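Separin (PDB 5U1T) cleaves the cohesin subunit MCD1/SCC1 at the onset of anaphase as a caspase-like cysteine protease, and is held inactive by securin for most of the cell cycle. Local coordinates at residues L1072-R1077 with S1387-N1392; I1132-I1137 with F1359-S1364; S1381-P1386 with P1585-L1590; F1545-F1550 with N1560-S1565. One frame throughout, in Å; residues are numbered along the deposited sequence.

Contact 1 of 4, residues L1072-R1077 with S1387-N1392; sequences LTDLPR and SYVCLN
Asp1074 lays its carboxylate against the first turn of helix 1388-1397, a helix N terminus capped locally by Ser1387, which this acid, more than 300 residues earlier in the same chain, also reaches. In the cap, Ser1387 OG accepts from Cys1390 N at 3.2 Å; serine suits the N-cap because its short hydroxyl can turn back onto its own first turn. One residue on, Tyr1388 N donates to Asp1074 OD1 over 3.0 Å. This donor lies on the syn side, though 30° out of the carboxylate plane. Arg1077 takes the same oxygen side-on with NE and NH2, the NE to OD1 distance being 3.0 Å. Three N-H groups thus grip OD1, and with the arginine and the helix end nearby the acid is likely to stay charged. Its CG stands opposite the backbone N (chi1 -166°), which swings the carboxylate to the helix. There OD2 packs beside Tyr1388 CB and lies 3.6 Å from Val1389 CG2. This is the close, buried part, backed by Val1118 of helix 1111-1127. The partly exposed Arg1077 makes the looser side. Its CB approaches Ser1387 CB at 3.9 Å, but its guanidinium plane is turned 68° from the Tyr1388 ring and too distant for more than a weak cation-pi attraction. NH2 sits over one ring face, displaced toward the rim and 4.0 Å from Tyr1388 CE2.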
loop_
_atom_site.group_PDB
_atom_site.type_symbol
_atom_site.label_atom_id
_atom_site.label_comp_id
_atom_site.label_asym_id
_atom_site.label_seq_id
_atom_site.Cartn_x
_atom_site.Cartn_y
_atom_site.Cartn_z
ATOM N N LEU A 1072 -7.239 7.527 -40.932
ATOM C CA LEU A 1072 -7.848 7.215 -39.632
ATOM C C LEU A 1072 -7.874 5.703 -39.410
ATOM O O LEU A 1072 -7.616 5.230 -38.309
ATOM C CB LEU A 1072 -9.267 7.783 -39.530
ATOM C CG LEU A 1072 -10.021 7.973 -38.199
ATOM C CD1 LEU A 1072 -11.481 8.290 -38.454
ATOM C CD2 LEU A 1072 -9.940 6.809 -37.250
ATOM N N THR A 1073 -8.196 4.942 -40.452
ATOM C CA THR A 1073 -8.321 3.488 -40.321
ATOM C C THR A 1073 -6.935 2.853 -40.239
ATOM O O THR A 1073 -6.800 1.685 -39.903
ATOM C CB THR A 1073 -9.095 2.865 -41.507
ATOM O OG1 THR A 1073 -8.541 3.374 -42.713
ATOM C CG2 THR A 1073 -10.552 3.239 -41.480
ATOM N N ASP A 1074 -5.915 3.635 -40.565
ATOM C CA ASP A 1074 -4.538 3.168 -40.521
ATOM C C ASP A 1074 -3.892 3.371 -39.134
ATOM O O ASP A 1074 -3.022 2.596 -38.727
ATOM C CB ASP A 1074 -3.710 3.882 -41.582
ATOM C CG ASP A 1074 -2.375 3.219 -41.812
ATOM O OD1 ASP A 1074 -2.362 1.977 -41.963
ATOM O OD2 ASP A 1074 -1.347 3.933 -41.842
ATOM N N LEU A 1075 -4.319 4.425 -38.435
ATOM C CA LEU A 1075 -3.907 4.694 -37.058
ATOM C C LEU A 1075 -3.899 3.442 -36.174
ATOM O O LEU A 1075 -2.854 3.086 -35.635
ATOM C CB LEU A 1075 -4.803 5.764 -36.431
ATOM C CG LEU A 1075 -4.131 7.103 -36.155
ATOM C CD1 LEU A 1075 -4.857 7.827 -35.029
ATOM C CD2 LEU A 1075 -2.652 6.934 -35.829
ATOM N N PRO A 1076 -5.041 2.738 -36.049
ATOM C CA PRO A 1076 -5.009 1.590 -35.139
ATOM C C PRO A 1076 -4.159 0.437 -35.650
ATOM O O PRO A 1076 -3.963 -0.517 -34.915
ATOM C CB PRO A 1076 -6.469 1.153 -35.072
ATOM C CG PRO A 1076 -7.238 2.197 -35.824
ATOM C CD PRO A 1076 -6.306 2.777 -36.791
ATOM N N ARG A 1077 -3.720 0.489 -36.901
ATOM C CA ARG A 1077 -2.805 -0.524 -37.407
ATOM C C ARG A 1077 -1.371 -0.183 -36.997
ATOM O O ARG A 1077 -0.568 -1.060 -36.697
ATOM C CB ARG A 1077 -2.913 -0.644 -38.934
ATOM C CG ARG A 1077 -4.170 -1.359 -39.411
ATOM C CD ARG A 1077 -4.122 -1.669 -40.887
ATOM N NE ARG A 1077 -4.112 -0.476 -41.731
ATOM C CZ ARG A 1077 -5.094 -0.144 -42.570
ATOM N NH1 ARG A 1077 -6.181 -0.909 -42.661
ATOM N NH2 ARG A 1077 -4.994 0.953 -43.314
ATOM N N SER A 1387 0.741 -1.909 -42.436
ATOM C CA SER A 1387 0.121 -0.576 -42.451
ATOM C C SER A 1387 0.679 0.368 -43.533
ATOM O O SER A 1387 1.758 0.131 -44.063
ATOM C CB SER A 1387 0.299 0.082 -41.084
ATOM O OG SER A 1387 1.663 0.394 -40.870
ATOM N N TYR A 1388 -0.023 1.460 -43.831
ATOM C CA TYR A 1388 0.487 2.452 -44.790
ATOM C C TYR A 1388 1.800 3.078 -44.341
ATOM O O TYR A 1388 2.657 3.425 -45.174
ATOM C CB TYR A 1388 -0.515 3.590 -45.028
ATOM C CG TYR A 1388 -1.793 3.202 -45.722
ATOM C CD1 TYR A 1388 -1.852 2.085 -46.541
ATOM C CD2 TYR A 1388 -2.948 3.956 -45.552
ATOM C CE1 TYR A 1388 -3.021 1.723 -47.171
ATOM C CE2 TYR A 1388 -4.124 3.602 -46.177
ATOM C CZ TYR A 1388 -4.156 2.483 -46.989
ATOM O OH TYR A 1388 -5.324 2.115 -47.622
ATOM N N VAL A 1389 1.944 3.251 -43.029
ATOM C CA VAL A 1389 3.124 3.907 -42.485
ATOM C C VAL A 1389 4.344 3.006 -42.642
ATOM O O VAL A 1389 5.447 3.487 -42.909
ATOM C CB VAL A 1389 2.940 4.302 -40.995
ATOM C CG1 VAL A 1389 4.236 4.896 -40.436
ATOM C CG2 VAL A 1389 1.785 5.296 -40.833
ATOM N N CYS A 1390 4.142 1.701 -42.505
ATOM C CA CYS A 1390 5.243 0.762 -42.679
ATOM C C CYS A 1390 5.656 0.638 -44.161
ATOM O O CYS A 1390 6.852 0.658 -44.504
ATOM C CB CYS A 1390 4.871 -0.614 -42.119
ATOM S SG CYS A 1390 6.156 -1.853 -42.412
ATOM N N LEU A 1391 4.658 0.506 -45.031
ATOM C CA LEU A 1391 4.907 0.481 -46.449
ATOM C C LEU A 1391 5.685 1.736 -46.856
ATOM O O LEU A 1391 6.731 1.637 -47.508
ATOM C CB LEU A 1391 3.591 0.369 -47.230
ATOM C CG LEU A 1391 3.729 0.323 -48.757
ATOM C CD1 LEU A 1391 4.590 -0.864 -49.184
ATOM C CD2 LEU A 1391 2.363 0.300 -49.452
ATOM N N ASN A 1392 5.208 2.913 -46.458
ATOM C CA ASN A 1392 5.816 4.134 -46.984
ATOM C C ASN A 1392 7.202 4.400 -46.434
ATOM O O ASN A 1392 8.002 5.054 -47.087
ATOM C CB ASN A 1392 4.940 5.359 -46.731
ATOM C CG ASN A 1392 5.576 6.639 -47.266
ATOM O OD1 ASN A 1392 5.670 6.836 -48.479
ATOM N ND2 ASN A 1392 6.040 7.501 -46.362
#

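Contact 2 of 4, residues I1132-I1137 with F1359-S1364; sequences INVITI and FLVVSS
Phe1359 O receives the shortest bond here, from Ile1135 N at 2.8 Å, running nearly straight on from the carbonyl. Val1134 CA brings its hydrogen to the same oxygen at 3.3 Å, a C-H...O contact that supplements the bond. Strands 1132-1137 and 1359-1362 run parallel, their N-to-C directions 21° apart, as neighbours in a mixed sheet. The ladder continues with Phe1359 N to Asn1133 O, Val1361 N to Ile1135 O, whose donor stands above the carbonyl plane, and Ile1137 N to Val1361 O. Beyond the strand end, Ser1363 N makes a weak bond to Ile1137 O, while Ser1363 OG has its main partner in Ser1365.

Val1134, Thr1136, Phe1359 and Val1361 line one face, beneath Tyr1388 and Leu1391 of helix 1388-1397. There the methyl of Thr1136 lies alongside the valine, CG2 to Val1361 CB 3.5 Å, both side chains pointing the same way. Ile1132 holds CG1 between its backbone N and carbonyl carbon (chi1 49°), and from there CD1 meets the edge of the Phe1359 ring, 3.6 Å from CD2. On the other face Leu1360 CD2 touches both Ile1135 CB and Ile1137 CD1, each 4.1 Å away. Branched aliphatic residues suit such strands, since they cover both faces while the backbone meets its own polar needs. With strands 1146-1152 and 1382-1385 flanking the pair, the chemistry is that of a sheet interior: backbone bonds set the register, and apolar side chains seal it from water.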
loop_
_atom_site.group_PDB
_atom_site.type_symbol
_atom_site.label_atom_id
_atom_site.label_comp_id
_atom_site.label_asym_id
_atom_site.label_seq_id
_atom_site.Cartn_x
_atom_site.Cartn_y
_atom_site.Cartn_z
ATOM N N ILE A 1132 1.246 0.544 -58.862
ATOM C CA ILE A 1132 0.899 -0.580 -57.996
ATOM C C ILE A 1132 -0.493 -0.426 -57.434
ATOM O O ILE A 1132 -1.066 0.659 -57.456
ATOM C CB ILE A 1132 1.865 -0.727 -56.805
ATOM C CG1 ILE A 1132 2.054 0.617 -56.092
ATOM C CG2 ILE A 1132 3.179 -1.312 -57.257
ATOM C CD1 ILE A 1132 2.836 0.507 -54.813
ATOM N N ASN A 1133 -1.038 -1.530 -56.945
ATOM C CA ASN A 1133 -2.228 -1.483 -56.115
ATOM C C ASN A 1133 -1.827 -1.664 -54.661
ATOM O O ASN A 1133 -0.915 -2.443 -54.340
ATOM C CB ASN A 1133 -3.235 -2.558 -56.501
ATOM C CG ASN A 1133 -3.906 -2.289 -57.821
ATOM O OD1 ASN A 1133 -3.874 -1.174 -58.337
ATOM N ND2 ASN A 1133 -4.541 -3.314 -58.367
ATOM N N VAL A 1134 -2.492 -0.915 -53.789
ATOM C CA VAL A 1134 -2.349 -1.114 -52.361
ATOM C C VAL A 1134 -3.744 -1.344 -51.816
ATOM O O VAL A 1134 -4.584 -0.459 -51.826
ATOM C CB VAL A 1134 -1.676 0.070 -51.678
ATOM C CG1 VAL A 1134 -1.081 -0.378 -50.369
ATOM C CG2 VAL A 1134 -0.583 0.631 -52.565
ATOM N N ILE A 1135 -3.995 -2.563 -51.378
ATOM C CA ILE A 1135 -5.335 -2.982 -51.038
ATOM C C ILE A 1135 -5.391 -3.428 -49.579
ATOM O O ILE A 1135 -4.677 -4.359 -49.186
ATOM C CB ILE A 1135 -5.790 -4.110 -51.956
ATOM C CG1 ILE A 1135 -5.833 -3.595 -53.392
ATOM C CG2 ILE A 1135 -7.129 -4.642 -51.532
ATOM C CD1 ILE A 1135 -6.214 -4.630 -54.432
ATOM N N THR A 1136 -6.217 -2.756 -48.775
ATOM C CA THR A 1136 -6.382 -3.160 -47.382
ATOM C C THR A 1136 -7.492 -4.211 -47.296
ATOM O O THR A 1136 -8.426 -4.226 -48.113
ATOM C CB THR A 1136 -6.677 -1.951 -46.453
ATOM O OG1 THR A 1136 -7.905 -1.336 -46.835
ATOM C CG2 THR A 1136 -5.592 -0.901 -46.589
ATOM N N ILE A 1137 -7.325 -5.126 -46.350
ATOM C CA ILE A 1137 -8.296 -6.170 -46.039
ATOM C C ILE A 1137 -8.526 -6.130 -44.526
ATOM O O ILE A 1137 -7.611 -6.361 -43.706
ATOM C CB ILE A 1137 -7.826 -7.580 -46.468
ATOM C CG1 ILE A 1137 -7.388 -7.583 -47.929
ATOM C CG2 ILE A 1137 -8.906 -8.624 -46.209
ATOM C CD1 ILE A 1137 -7.021 -8.952 -48.443
ATOM N N PHE A 1359 0.458 -4.600 -53.079
ATOM C CA PHE A 1359 0.653 -4.600 -51.637
ATOM C C PHE A 1359 -0.681 -4.841 -50.938
ATOM O O PHE A 1359 -1.641 -4.092 -51.135
ATOM C CB PHE A 1359 1.290 -3.289 -51.172
ATOM C CG PHE A 1359 2.733 -3.144 -51.570
ATOM C CD1 PHE A 1359 3.715 -3.916 -50.958
ATOM C CD2 PHE A 1359 3.113 -2.241 -52.547
ATOM C CE1 PHE A 1359 5.031 -3.790 -51.312
ATOM C CE2 PHE A 1359 4.437 -2.113 -52.914
ATOM C CZ PHE A 1359 5.396 -2.889 -52.302
ATOM N N LEU A 1360 -0.748 -5.918 -50.164
ATOM C CA LEU A 1360 -1.889 -6.166 -49.284
ATOM C C LEU A 1360 -1.615 -5.670 -47.872
ATOM O O LEU A 1360 -0.836 -6.272 -47.125
ATOM C CB LEU A 1360 -2.231 -7.651 -49.225
ATOM C CG LEU A 1360 -2.757 -8.343 -50.466
ATOM C CD1 LEU A 1360 -3.010 -9.798 -50.135
ATOM C CD2 LEU A 1360 -4.014 -7.650 -50.918
ATOM N N VAL A 1361 -2.237 -4.564 -47.509
ATOM C CA VAL A 1361 -2.221 -4.142 -46.122
ATOM C C VAL A 1361 -3.180 -5.030 -45.345
ATOM O O VAL A 1361 -4.393 -4.837 -45.408
ATOM C CB VAL A 1361 -2.620 -2.688 -45.976
ATOM C CG1 VAL A 1361 -2.603 -2.274 -44.508
ATOM C CG2 VAL A 1361 -1.712 -1.822 -46.811
ATOM N N VAL A 1362 -2.636 -6.012 -44.638
ATOM C CA VAL A 1362 -3.459 -7.002 -43.956
ATOM C C VAL A 1362 -3.551 -6.734 -42.447
ATOM O O VAL A 1362 -2.540 -6.730 -41.735
ATOM C CB VAL A 1362 -2.919 -8.425 -44.204
ATOM C CG1 VAL A 1362 -3.791 -9.460 -43.504
ATOM C CG2 VAL A 1362 -2.857 -8.700 -45.720
ATOM N N SER A 1363 -4.767 -6.483 -41.971
ATOM C CA SER A 1363 -4.988 -6.204 -40.554
ATOM C C SER A 1363 -4.696 -7.459 -39.745
ATOM O O SER A 1363 -4.816 -8.569 -40.263
ATOM C CB SER A 1363 -6.419 -5.731 -40.304
ATOM O OG SER A 1363 -7.332 -6.821 -40.339
ATOM N N SER A 1364 -4.311 -7.288 -38.485
ATOM C CA SER A 1364 -4.002 -8.428 -37.631
ATOM C C SER A 1364 -5.173 -9.425 -37.566
ATOM O O SER A 1364 -4.961 -10.640 -37.517
ATOM C CB SER A 1364 -3.597 -7.955 -36.212
ATOM O OG SER A 1364 -4.668 -7.364 -35.476
#

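Contact 3 of 4, residues S1381-P1386 with P1585-L1590; sequences SITRVP and PVIYGL
Arg1384 and Tyr1588 meet where strands 1382-1385 and 1585-1589 bridge once, their axes 62° apart. Arg1384 N donates to Ile1587 O at 2.8 Å, and Gly1589 N answers to Arg1384 O at 2.9 Å. Along the arginine, CB sits over the centre of the Tyr1588 ring, 3.6 Å from its centroid, in a CH-pi contact. CG passes Ile1587 O, and CD touches both Val1586 CG2 and Tyr1588 OH. Because the chain is extended to NE (chi3 -174°), the guanidinium reaches past the ring, with Val1586 CG2 over one face of the guanidinium, offset toward the rim. NE forms a salt bridge with Glu1372, and NH2 bonds Phe1369 O. NH1 bonds His1367 O and reaches Tyr1588 OH only weakly, at 3.5 Å; that hydroxyl also pairs with His1367 ND1. A leucine in place of Tyr1588 would probably leave His1367 without its hydroxyl mate and Arg1384 CB without its aromatic floor. Thr1383 OG1, bonded also to His1357, donates to Gly1589 O at 2.8 Å. Gly1589, at positive phi, takes a backbone shape that a side chain would obstruct. This single bridge joins the edge strand of the six-stranded, caspase-like sheet to a strand of the neighbouring mixed sheet.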
loop_
_atom_site.group_PDB
_atom_site.type_symbol
_atom_site.label_atom_id
_atom_site.label_comp_id
_atom_site.label_asym_id
_atom_site.label_seq_id
_atom_site.Cartn_x
_atom_site.Cartn_y
_atom_site.Cartn_z
ATOM N N SER A 1381 1.759 -11.041 -58.226
ATOM C CA SER A 1381 2.908 -10.685 -57.408
ATOM C C SER A 1381 2.459 -9.914 -56.185
ATOM O O SER A 1381 2.032 -8.767 -56.299
ATOM C CB SER A 1381 3.901 -9.841 -58.190
ATOM O OG SER A 1381 4.818 -9.218 -57.301
ATOM N N ILE A 1382 2.577 -10.528 -55.012
ATOM C CA ILE A 1382 2.055 -9.916 -53.796
ATOM C C ILE A 1382 3.007 -10.016 -52.604
ATOM O O ILE A 1382 3.573 -11.078 -52.334
ATOM C CB ILE A 1382 0.710 -10.571 -53.389
ATOM C CG1 ILE A 1382 -0.345 -10.377 -54.477
ATOM C CG2 ILE A 1382 0.213 -10.040 -52.054
ATOM C CD1 ILE A 1382 -1.626 -11.113 -54.200
ATOM N N THR A 1383 3.182 -8.905 -51.895
ATOM C CA THR A 1383 3.688 -8.949 -50.527
ATOM C C THR A 1383 2.642 -8.346 -49.596
ATOM O O THR A 1383 1.857 -7.498 -50.001
ATOM C CB THR A 1383 5.023 -8.195 -50.359
ATOM O OG1 THR A 1383 4.926 -6.888 -50.943
ATOM C CG2 THR A 1383 6.143 -8.950 -51.021
ATOM N N ARG A 1384 2.645 -8.802 -48.346
ATOM C CA ARG A 1384 1.838 -8.212 -47.285
ATOM C C ARG A 1384 2.553 -7.086 -46.560
ATOM O O ARG A 1384 3.776 -7.044 -46.484
ATOM C CB ARG A 1384 1.442 -9.268 -46.271
ATOM C CG ARG A 1384 0.631 -10.375 -46.834
ATOM C CD ARG A 1384 -0.051 -11.071 -45.722
ATOM N NE ARG A 1384 -0.751 -12.258 -46.168
ATOM C CZ ARG A 1384 -1.465 -13.021 -45.360
ATOM N NH1 ARG A 1384 -1.577 -12.700 -44.080
ATOM N NH2 ARG A 1384 -2.071 -14.098 -45.827
ATOM N N VAL A 1385 1.768 -6.171 -46.011
ATOM C CA VAL A 1385 2.321 -5.105 -45.189
ATOM C C VAL A 1385 1.353 -4.858 -44.027
ATOM O O VAL A 1385 0.161 -5.067 -44.172
ATOM C CB VAL A 1385 2.564 -3.839 -46.042
ATOM C CG1 VAL A 1385 2.120 -2.607 -45.321
ATOM C CG2 VAL A 1385 4.024 -3.746 -46.456
ATOM N N PRO A 1386 1.863 -4.483 -42.847
ATOM C CA PRO A 1386 0.909 -4.286 -41.745
ATOM C C PRO A 1386 0.237 -2.903 -41.703
ATOM O O PRO A 1386 -0.772 -2.781 -41.010
ATOM C CB PRO A 1386 1.774 -4.512 -40.498
ATOM C CG PRO A 1386 3.166 -4.199 -40.927
ATOM C CD PRO A 1386 3.261 -4.560 -42.376
ATOM N N PRO A 1585 3.263 -20.684 -46.888
ATOM C CA PRO A 1585 4.212 -19.562 -46.992
ATOM C C PRO A 1585 3.574 -18.221 -47.325
ATOM O O PRO A 1585 2.599 -18.196 -48.057
ATOM C CB PRO A 1585 5.163 -20.000 -48.113
ATOM C CG PRO A 1585 4.559 -21.184 -48.722
ATOM C CD PRO A 1585 3.668 -21.815 -47.740
ATOM N N VAL A 1586 4.137 -17.140 -46.769
ATOM C CA VAL A 1586 3.654 -15.764 -46.935
ATOM C C VAL A 1586 4.837 -14.784 -46.847
ATOM O O VAL A 1586 5.836 -15.099 -46.219
ATOM C CB VAL A 1586 2.571 -15.421 -45.866
ATOM C CG1 VAL A 1586 3.102 -15.657 -44.440
ATOM C CG2 VAL A 1586 2.040 -14.009 -46.048
ATOM N N ILE A 1587 4.745 -13.627 -47.500
ATOM C CA ILE A 1587 5.790 -12.602 -47.469
ATOM C C ILE A 1587 5.305 -11.271 -46.888
ATOM O O ILE A 1587 4.230 -10.800 -47.239
ATOM C CB ILE A 1587 6.327 -12.283 -48.866
ATOM C CG1 ILE A 1587 6.740 -13.539 -49.622
ATOM C CG2 ILE A 1587 7.490 -11.326 -48.779
ATOM C CD1 ILE A 1587 6.885 -13.296 -51.133
ATOM N N TYR A 1588 6.093 -10.655 -46.014
ATOM C CA TYR A 1588 5.822 -9.284 -45.589
ATOM C C TYR A 1588 6.968 -8.365 -46.036
ATOM O O TYR A 1588 8.129 -8.793 -46.066
ATOM C CB TYR A 1588 5.628 -9.204 -44.072
ATOM C CG TYR A 1588 4.250 -9.598 -43.570
ATOM C CD1 TYR A 1588 3.891 -10.929 -43.457
ATOM C CD2 TYR A 1588 3.324 -8.637 -43.181
ATOM C CE1 TYR A 1588 2.655 -11.297 -42.978
ATOM C CE2 TYR A 1588 2.083 -8.997 -42.707
ATOM C CZ TYR A 1588 1.751 -10.332 -42.613
ATOM O OH TYR A 1588 0.517 -10.720 -42.148
ATOM N N GLY A 1589 6.647 -7.118 -46.393
ATOM C CA GLY A 1589 7.655 -6.158 -46.809
ATOM C C GLY A 1589 7.637 -5.879 -48.303
ATOM O O GLY A 1589 6.569 -5.817 -48.919
ATOM N N LEU A 1590 8.821 -5.720 -48.892
ATOM C CA LEU A 1590 8.945 -5.390 -50.314
ATOM C C LEU A 1590 9.405 -6.578 -51.167
ATOM O O LEU A 1590 10.177 -7.412 -50.713
ATOM C CB LEU A 1590 9.919 -4.220 -50.491
ATOM C CG LEU A 1590 9.608 -2.995 -49.633
ATOM C CD1 LEU A 1590 10.504 -1.821 -50.004
ATOM C CD2 LEU A 1590 8.138 -2.632 -49.760
#

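Contact 4 of 4, residues F1545-F1550 with N1560-S1565; sequences FEKMGF and NSLSVS
Gly1549, whose CA lies 3.8 Å from Ser1561 OG, turns to positive phi (102°) as the C-prime residue of a Schellman motif ending helix 1534-1548. Phe1550 N returns to Phe1545 O at 2.7 Å, and Gly1549 N bonds Glu1546 O weakly. A side chain at Gly1549 would point at Ser1561, whose own hydroxyl is bonded to Asn1558 O; glycine is the residue that suits both this place and these backbone angles. Outside that motif, Lys1547 O takes Leu1562 N at 3.0 Å, a nearly straight bond (167°). The methylene chain of Lys1547 runs alongside the leucine, CD to Leu1562 CD1 3.7 Å, while its NZ turns to Glu1546. Met1548 faces inward: CG passes Leu1562 O, and SD lies beside the valine, 3.7 Å from Val1564 CB, with Phe1493 of the sheet touching both. An alanine at Met1548 would be likely to open a gap beside Val1564 and Phe1493, where the thioether now packs. Ser1563 then N-caps the next helix, its OG accepting from Tyr1566 N. The chemistry implies a compact joint between helices: hydrogen bonds satisfy a carbonyl of the last turn and cap the next helix, while the unbranched, flexible methionine fills the apolar side.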
loop_
_atom_site.group_PDB
_atom_site.type_symbol
_atom_site.label_atom_id
_atom_site.label_comp_id
_atom_site.label_asym_id
_atom_site.label_seq_id
_atom_site.Cartn_x
_atom_site.Cartn_y
_atom_site.Cartn_z
ATOM N N PHE A 1545 14.298 -21.225 -54.218
ATOM C CA PHE A 1545 15.686 -20.846 -54.475
ATOM C C PHE A 1545 16.035 -20.887 -55.963
ATOM O O PHE A 1545 16.669 -19.967 -56.493
ATOM C CB PHE A 1545 16.646 -21.773 -53.720
ATOM C CG PHE A 1545 16.485 -21.753 -52.223
ATOM C CD1 PHE A 1545 16.026 -20.629 -51.565
ATOM C CD2 PHE A 1545 16.814 -22.868 -51.472
ATOM C CE1 PHE A 1545 15.891 -20.623 -50.188
ATOM C CE2 PHE A 1545 16.679 -22.863 -50.096
ATOM C CZ PHE A 1545 16.217 -21.742 -49.460
ATOM N N GLU A 1546 15.643 -21.966 -56.635
ATOM C CA GLU A 1546 16.001 -22.139 -58.031
ATOM C C GLU A 1546 15.345 -21.076 -58.903
ATOM O O GLU A 1546 16.000 -20.503 -59.773
ATOM C CB GLU A 1546 15.626 -23.535 -58.519
ATOM C CG GLU A 1546 16.651 -24.116 -59.491
ATOM C CD GLU A 1546 16.585 -23.480 -60.884
ATOM O OE1 GLU A 1546 15.523 -22.886 -61.235
ATOM O OE2 GLU A 1546 17.594 -23.590 -61.635
ATOM N N LYS A 1547 14.066 -20.796 -58.666
ATOM C CA LYS A 1547 13.358 -19.798 -59.470
ATOM C C LYS A 1547 13.877 -18.368 -59.210
ATOM O O LYS A 1547 13.847 -17.517 -60.113
ATOM C CB LYS A 1547 11.841 -19.875 -59.218
ATOM C CG LYS A 1547 11.147 -21.110 -59.807
ATOM C CD LYS A 1547 10.673 -20.883 -61.248
ATOM C CE LYS A 1547 10.886 -22.112 -62.140
ATOM N NZ LYS A 1547 12.341 -22.420 -62.396
ATOM N N MET A 1548 14.290 -18.104 -57.983
ATOM C CA MET A 1548 14.797 -16.792 -57.632
ATOM C C MET A 1548 16.238 -16.618 -58.076
ATOM O O MET A 1548 16.709 -15.500 -58.232
ATOM C CB MET A 1548 14.643 -16.518 -56.137
ATOM C CG MET A 1548 14.314 -15.066 -55.823
ATOM S SD MET A 1548 13.596 -14.808 -54.205
ATOM C CE MET A 1548 13.243 -16.503 -53.830
ATOM N N GLY A 1549 16.933 -17.730 -58.274
ATOM C CA GLY A 1549 18.301 -17.699 -58.734
ATOM C C GLY A 1549 19.326 -17.931 -57.656
ATOM O O GLY A 1549 20.513 -17.753 -57.870
ATOM N N PHE A 1550 18.866 -18.341 -56.488
ATOM C CA PHE A 1550 19.762 -18.576 -55.381
ATOM C C PHE A 1550 20.629 -19.771 -55.634
ATOM O O PHE A 1550 20.277 -20.894 -55.298
ATOM C CB PHE A 1550 18.993 -18.797 -54.097
ATOM C CG PHE A 1550 19.833 -18.673 -52.878
ATOM C CD1 PHE A 1550 20.598 -17.550 -52.677
ATOM C CD2 PHE A 1550 19.872 -19.678 -51.947
ATOM C CE1 PHE A 1550 21.382 -17.428 -51.563
ATOM C CE2 PHE A 1550 20.652 -19.564 -50.829
ATOM C CZ PHE A 1550 21.408 -18.438 -50.641
ATOM N N ASN A 1560 17.455 -13.521 -66.034
ATOM C CA ASN A 1560 16.085 -13.082 -65.750
ATOM C C ASN A 1560 15.406 -13.902 -64.642
ATOM O O ASN A 1560 14.370 -14.529 -64.866
ATOM C CB ASN A 1560 15.229 -13.140 -67.027
ATOM C CG ASN A 1560 15.609 -12.062 -68.033
ATOM O OD1 ASN A 1560 16.180 -11.030 -67.667
ATOM N ND2 ASN A 1560 15.292 -12.295 -69.306
ATOM N N SER A 1561 15.990 -13.889 -63.448
ATOM C CA SER A 1561 15.398 -14.584 -62.307
ATOM C C SER A 1561 14.067 -13.969 -61.902
ATOM O O SER A 1561 13.723 -12.870 -62.337
ATOM C CB SER A 1561 16.355 -14.577 -61.121
ATOM O OG SER A 1561 17.560 -15.206 -61.501
ATOM N N LEU A 1562 13.322 -14.695 -61.075
ATOM C CA LEU A 1562 12.050 -14.196 -60.554
ATOM C C LEU A 1562 12.242 -13.426 -59.247
ATOM O O LEU A 1562 13.159 -13.698 -58.465
ATOM C CB LEU A 1562 11.053 -15.348 -60.335
ATOM C CG LEU A 1562 10.619 -16.184 -61.543
ATOM C CD1 LEU A 1562 9.647 -17.296 -61.173
ATOM C CD2 LEU A 1562 10.008 -15.286 -62.583
ATOM N N SER A 1563 11.359 -12.456 -59.030
ATOM C CA SER A 1563 11.210 -11.786 -57.742
ATOM C C SER A 1563 10.735 -12.770 -56.673
ATOM O O SER A 1563 10.175 -13.808 -57.001
ATOM C CB SER A 1563 10.217 -10.631 -57.864
ATOM O OG SER A 1563 8.892 -11.112 -58.057
ATOM N N VAL A 1564 10.927 -12.433 -55.398
ATOM C CA VAL A 1564 10.510 -13.311 -54.305
ATOM C C VAL A 1564 9.005 -13.559 -54.397
ATOM O O VAL A 1564 8.514 -14.609 -53.992
ATOM C CB VAL A 1564 10.885 -12.723 -52.896
ATOM C CG1 VAL A 1564 9.889 -11.648 -52.448
ATOM C CG2 VAL A 1564 10.968 -13.822 -51.849
ATOM N N SER A 1565 8.281 -12.599 -54.961
ATOM C CA SER A 1565 6.837 -12.701 -55.074
ATOM C C SER A 1565 6.407 -13.724 -56.112
ATOM O O SER A 1565 5.779 -14.731 -55.774
ATOM C CB SER A 1565 6.245 -11.339 -55.414
ATOM O OG SER A 1565 6.339 -10.475 -54.300
#

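Overall arrangement
From the N terminus, the helical region leads to residues 1072-1077, where contact 1 opens a loop that closes on helix 1388-1397 after 309 intervening residues. Contact 2 lies wholly within that loop, pairing strands 1132-1139 and 1353-1362. Contact 3 opens just before contact 1 closes, so these two cross: strand 1382-1385 runs almost directly into helix 1388-1397, and its partner comes near the C terminus. Contact 4, a short closure between two successive helices, falls inside the span of contact 3 and touches it through Val1564 and Ser1565. Strands 1353-1362 and 1382-1385 link contacts 2 and 3 in one sheet, which contact 3 joins to the sheet containing strand 1492-1494.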